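Local coordinates for translocator protein BipD (Burkholderia pseudomallei, PDB 2IZP) that is required for invasion of epithelial cells and survival within host cells, and probably regulates secretion and membrane insertion of the effectors BipB and BipC, at residues I137-T142 with Q195-A200; D189-M194 with V221-D226. All blocks are in the same frame, centred on the assembly; numbering follows the deposited sequence.

Interaction 1 of 2, residues I137-T142 with Q195-A200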
loop_
_atom_site.group_PDB
_atom_site.type_symbol
_atom_site.label_atom_id
_atom_site.label_comp_id
_atom_site.label_asym_id
_atom_site.label_seq_id
_atom_site.Cartn_x
_atom_site.Cartn_y
_atom_site.Cartn_z
ATOM N N ILE A 137 -11.881 -5.567 2.798
ATOM C CA ILE A 137 -11.214 -5.789 1.517
ATOM C C ILE A 137 -10.997 -4.484 0.758
ATOM O O ILE A 137 -9.901 -4.143 0.330
ATOM C CB ILE A 137 -12.051 -6.762 0.656
ATOM C CG1 ILE A 137 -12.290 -8.125 1.312
ATOM C CG2 ILE A 137 -11.424 -6.911 -0.719
ATOM C CD1 ILE A 137 -13.273 -9.007 0.579
ATOM N N ASP A 138 -12.068 -3.716 0.587
ATOM C CA ASP A 138 -12.024 -2.470 -0.164
ATOM C C ASP A 138 -11.019 -1.496 0.439
ATOM O O ASP A 138 -10.091 -1.005 -0.200
ATOM C CB ASP A 138 -13.422 -1.847 -0.184
ATOM C CG ASP A 138 -14.400 -2.547 -1.107
ATOM O OD1 ASP A 138 -15.618 -2.533 -0.802
ATOM O OD2 ASP A 138 -13.973 -3.113 -2.136
ATOM N N ALA A 139 -11.238 -1.233 1.722
ATOM C CA ALA A 139 -10.433 -0.279 2.464
ATOM C C ALA A 139 -8.957 -0.617 2.327
ATOM O O ALA A 139 -8.194 0.242 1.864
ATOM C CB ALA A 139 -10.887 -0.225 3.912
ATOM N N TYR A 140 -8.544 -1.831 2.696
ATOM C CA TYR A 140 -7.114 -2.134 2.545
ATOM C C TYR A 140 -6.728 -2.011 1.080
ATOM O O TYR A 140 -5.630 -1.564 0.730
ATOM C CB TYR A 140 -6.762 -3.513 3.097
ATOM C CG TYR A 140 -6.363 -3.510 4.558
ATOM C CD1 TYR A 140 -7.288 -3.873 5.530
ATOM C CD2 TYR A 140 -5.092 -3.157 4.972
ATOM C CE1 TYR A 140 -6.955 -3.880 6.868
ATOM C CE2 TYR A 140 -4.740 -3.156 6.309
ATOM C CZ TYR A 140 -5.681 -3.521 7.250
ATOM O OH TYR A 140 -5.352 -3.533 8.590
ATOM N N ALA A 141 -7.622 -2.398 0.166
ATOM C CA ALA A 141 -7.224 -2.206 -1.233
ATOM C C ALA A 141 -7.029 -0.727 -1.542
ATOM O O ALA A 141 -6.023 -0.328 -2.133
ATOM C CB ALA A 141 -8.246 -2.817 -2.173
ATOM N N THR A 142 -7.968 0.142 -1.152
ATOM C CA THR A 142 -7.737 1.557 -1.496
ATOM C C THR A 142 -6.479 2.110 -0.841
ATOM O O THR A 142 -5.612 2.677 -1.516
ATOM C CB THR A 142 -8.968 2.416 -1.158
ATOM O OG1 THR A 142 -9.303 2.364 0.229
ATOM C CG2 THR A 142 -10.183 1.860 -1.905
ATOM N N GLN A 195 -10.124 7.216 0.172
ATOM C CA GLN A 195 -11.484 7.296 0.667
ATOM C C GLN A 195 -12.026 5.946 1.146
ATOM O O GLN A 195 -12.344 5.051 0.363
ATOM C CB GLN A 195 -12.421 7.852 -0.415
ATOM C CG GLN A 195 -13.888 7.837 0.022
ATOM C CD GLN A 195 -14.128 8.824 1.150
ATOM O OE1 GLN A 195 -13.742 9.990 1.040
ATOM N NE2 GLN A 195 -14.752 8.385 2.236
ATOM N N LEU A 196 -12.143 5.830 2.459
ATOM C CA LEU A 196 -12.680 4.700 3.182
ATOM C C LEU A 196 -14.164 4.456 2.928
ATOM O O LEU A 196 -14.953 5.400 2.938
ATOM C CB LEU A 196 -12.481 4.943 4.684
ATOM C CG LEU A 196 -11.024 4.900 5.143
ATOM C CD1 LEU A 196 -10.941 5.118 6.642
ATOM C CD2 LEU A 196 -10.387 3.584 4.720
ATOM N N PRO A 197 -14.518 3.192 2.716
ATOM C CA PRO A 197 -15.901 2.766 2.481
ATOM C C PRO A 197 -16.898 3.337 3.480
ATOM O O PRO A 197 -16.548 3.648 4.616
ATOM C CB PRO A 197 -15.822 1.244 2.678
ATOM C CG PRO A 197 -14.440 0.912 2.209
ATOM C CD PRO A 197 -13.576 2.054 2.673
ATOM N N LYS A 198 -18.150 3.463 3.053
ATOM C CA LYS A 198 -19.218 4.023 3.873
ATOM C C LYS A 198 -19.638 3.126 5.030
ATOM O O LYS A 198 -20.351 2.133 4.845
ATOM C CB LYS A 198 -20.444 4.304 2.984
ATOM C CG LYS A 198 -20.778 3.150 2.050
ATOM C CD LYS A 198 -22.218 3.190 1.566
ATOM C CE LYS A 198 -22.691 1.817 1.123
ATOM N NZ LYS A 198 -24.129 1.838 0.713
ATOM N N GLY A 199 -19.222 3.469 6.244
ATOM C CA GLY A 199 -19.595 2.703 7.423
ATOM C C GLY A 199 -18.400 2.337 8.278
ATOM O O GLY A 199 -18.524 1.721 9.333
ATOM N N ALA A 200 -17.207 2.714 7.829
ATOM C CA ALA A 200 -15.982 2.365 8.536
ATOM C C ALA A 200 -15.883 3.067 9.884
ATOM O O ALA A 200 -16.419 4.152 10.101
ATOM C CB ALA A 200 -14.768 2.688 7.672
#

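Interaction 2 of 2, residues D189-M194 with V221-D226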
loop_
_atom_site.group_PDB
_atom_site.type_symbol
_atom_site.label_atom_id
_atom_site.label_comp_id
_atom_site.label_asym_id
_atom_site.label_seq_id
_atom_site.Cartn_x
_atom_site.Cartn_y
_atom_site.Cartn_z
ATOM N N ASP A 189 2.295 18.049 -3.438
ATOM C CA ASP A 189 1.058 18.745 -3.803
ATOM C C ASP A 189 0.033 17.785 -4.388
ATOM O O ASP A 189 -1.174 18.009 -4.317
ATOM C CB ASP A 189 1.343 19.879 -4.799
ATOM C CG ASP A 189 2.079 21.024 -4.130
ATOM O OD1 ASP A 189 2.774 21.811 -4.806
ATOM O OD2 ASP A 189 1.981 21.128 -2.886
ATOM N N HIS A 190 0.531 16.700 -4.980
ATOM C CA HIS A 190 -0.362 15.724 -5.601
ATOM C C HIS A 190 -0.198 14.363 -4.932
ATOM O O HIS A 190 -0.106 13.313 -5.561
ATOM C CB HIS A 190 -0.104 15.660 -7.105
ATOM C CG HIS A 190 -0.069 17.012 -7.755
ATOM N ND1 HIS A 190 -1.207 17.725 -8.059
ATOM C CD2 HIS A 190 0.970 17.784 -8.151
ATOM C CE1 HIS A 190 -0.870 18.875 -8.617
ATOM N NE2 HIS A 190 0.450 18.936 -8.686
ATOM N N LEU A 191 -0.163 14.414 -3.605
ATOM C CA LEU A 191 -0.121 13.213 -2.786
ATOM C C LEU A 191 -1.434 12.451 -2.953
ATOM O O LEU A 191 -2.491 13.092 -2.920
ATOM C CB LEU A 191 0.092 13.587 -1.328
ATOM C CG LEU A 191 1.504 13.651 -0.765
ATOM C CD1 LEU A 191 1.456 13.761 0.755
ATOM C CD2 LEU A 191 2.315 12.439 -1.190
ATOM N N PRO A 192 -1.381 11.135 -3.113
ATOM C CA PRO A 192 -2.584 10.338 -3.369
ATOM C C PRO A 192 -3.598 10.434 -2.230
ATOM O O PRO A 192 -3.241 10.265 -1.065
ATOM C CB PRO A 192 -2.058 8.904 -3.460
ATOM C CG PRO A 192 -0.753 8.941 -2.736
ATOM C CD PRO A 192 -0.172 10.295 -3.043
ATOM N N THR A 193 -4.845 10.703 -2.593
ATOM C CA THR A 193 -5.940 10.824 -1.640
ATOM C C THR A 193 -6.774 9.545 -1.611
ATOM O O THR A 193 -7.102 9.002 -2.666
ATOM C CB THR A 193 -6.882 12.000 -1.960
ATOM O OG1 THR A 193 -6.176 13.239 -1.825
ATOM C CG2 THR A 193 -8.038 12.047 -0.968
ATOM N N MET A 194 -7.093 9.103 -0.400
ATOM C CA MET A 194 -7.830 7.856 -0.213
ATOM C C MET A 194 -9.176 8.110 0.453
ATOM O O MET A 194 -9.362 9.089 1.180
ATOM C CB MET A 194 -6.954 6.876 0.573
ATOM C CG MET A 194 -5.922 6.163 -0.292
ATOM S SD MET A 194 -4.295 5.981 0.440
ATOM C CE MET A 194 -3.546 7.568 0.091
ATOM N N VAL A 221 -8.644 9.527 3.611
ATOM C CA VAL A 221 -7.301 9.159 4.042
ATOM C C VAL A 221 -6.258 9.964 3.277
ATOM O O VAL A 221 -6.324 10.048 2.051
ATOM C CB VAL A 221 -7.010 7.660 3.844
ATOM C CG1 VAL A 221 -5.626 7.299 4.387
ATOM C CG2 VAL A 221 -8.095 6.812 4.493
ATOM N N THR A 222 -5.314 10.524 4.023
ATOM C CA THR A 222 -4.215 11.281 3.442
ATOM C C THR A 222 -2.879 10.802 4.015
ATOM O O THR A 222 -2.800 10.268 5.118
ATOM C CB THR A 222 -4.334 12.804 3.652
ATOM O OG1 THR A 222 -4.693 13.118 5.004
ATOM C CG2 THR A 222 -5.441 13.366 2.763
ATOM N N ILE A 223 -1.831 11.011 3.228
ATOM C CA ILE A 223 -0.491 10.619 3.622
ATOM C C ILE A 223 0.264 11.778 4.248
ATOM O O ILE A 223 0.332 12.866 3.679
ATOM C CB ILE A 223 0.292 10.098 2.396
ATOM C CG1 ILE A 223 -0.124 8.698 1.951
ATOM C CG2 ILE A 223 1.785 10.175 2.658
ATOM C CD1 ILE A 223 -0.085 8.472 0.460
ATOM N N ASN A 224 0.837 11.545 5.421
ATOM C CA ASN A 224 1.652 12.540 6.098
ATOM C C ASN A 224 2.890 12.901 5.286
ATOM O O ASN A 224 3.808 12.089 5.172
ATOM C CB ASN A 224 2.078 12.018 7.467
ATOM C CG ASN A 224 2.755 13.070 8.319
ATOM O OD1 ASN A 224 3.419 13.976 7.811
ATOM N ND2 ASN A 224 2.593 12.958 9.632
ATOM N N PRO A 225 2.942 14.108 4.729
ATOM C CA PRO A 225 4.117 14.555 3.975
ATOM C C PRO A 225 5.311 14.933 4.834
ATOM O O PRO A 225 6.315 15.431 4.302
ATOM C CB PRO A 225 3.592 15.804 3.251
ATOM C CG PRO A 225 2.525 16.327 4.154
ATOM C CD PRO A 225 1.868 15.116 4.758
ATOM N N ASP A 226 5.265 14.710 6.138
ATOM C CA ASP A 226 6.393 15.044 7.014
ATOM C C ASP A 226 7.756 14.565 6.536
ATOM O O ASP A 226 8.737 15.325 6.576
ATOM C CB ASP A 226 6.097 14.508 8.418
ATOM C CG ASP A 226 6.521 13.091 8.725
ATOM O OD1 ASP A 226 7.155 12.912 9.794
ATOM O OD2 ASP A 226 6.240 12.145 7.954
#

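Interaction 1 of 2, residues I137-T142 with Q195-A200
The side-chain amide of Gln195, a residue whose backbone O lies 4.1 Å from Thr142 OG1 on the helix, is held by two carbonyls. Its NE2 donates to Leu196 O at 3.1 Å, fairly straight at 155° and with the donor tilted 21° from the carbonyl plane; a second bond from NE2 runs to Ser218 O. The amide is thus folded back along its own loop, and only the backbone of Gln195 comes near the helix. What meets the helix directly is Pro197. Its ring lies over the turn at Asp138 and Ala139, with CD against Ala139 CB at 3.7 Å and CG against Asp138 CB at 3.8 Å. Leu196 adds one methyl: its CB starts away from the helix, and while CD1 prolongs the chain (chi2 -179°), the CD2 branch turns back to Ala139 CB at 3.9 Å. The small Ala139 methyl therefore touches both loop residues, and Trp205 of helix 202-209 packs on it as well. Asp138 meets the loop through CB, while its carboxylate makes a salt bridge with Arg93 on helix 75-103. Small apolar contacts of this kind dock the loop after an edge strand onto the long helix 123-160, as in other needle-tip proteins of type III secretion systems, where a mixed alpha/beta region packs against a central coiled coil.

Interaction 2 of 2, residues D189-M194 with V221-D226
Ile223 CD1 is the apolar centre here, set between Pro192 and Met194 at the place where residues 189-194 run into the edge strand of a three-stranded antiparallel sheet beside the central strand 220-223. Pro192 CG presses on this methyl at 3.3 Å, tighter than usual van der Waals contact, the two side chains meeting at a slant. Met194 reaches it from further along the edge strand: its chain bends at both the second and third torsions (chi3 -83°), which brings CE to 3.6 Å from Ile223 CD1. Leu147 and Tyr150 of helix 123-160 also touch Ile223, so the cluster faces the long helix. Toward the helix 177-189 end of the contact, Leu191 CD1 rests on Pro225 CB at 3.9 Å, its side chain roughly perpendicular to the proline's, and on Ile223 O at 3.3 Å. Pro225 occupies the N-cap position of helix 226-232, so Leu191 touches the residue that leads into that helix.

At the other end, Met194 and Val221 face each other as an antiparallel hydrogen-bonded pair, their CB atoms only 3.4 Å apart on the same face of the sheet. Met194 N donates to Val221 O at 2.7 Å, nearly straight at 161° and in the carbonyl plane, whereas Val221 N donates to Met194 O at 2.6 Å from 48° above that carbonyl's plane, off its lone pairs.

The segments of the two interactions alternate along the chain, and residues 189-194 of interaction 2 lead straight into residues 195-200 of interaction 1, with strand 194-195 shared between them. Both contacts are partly buried, with four of seven touching residues buried in interaction 2 against two of six in interaction 1. Interaction 2 forms one edge of the small sheet, through paired backbone bonds and a larger apolar interface. Interaction 1 instead sets the loop beyond that sheet against helix 123-160 by slight side-chain packing, the strongest polar partners of Asp138 and Gln195 lying outside its two segments. The contacts touch directly where Leu196 CG meets Val221 CG2 at 3.6 Å.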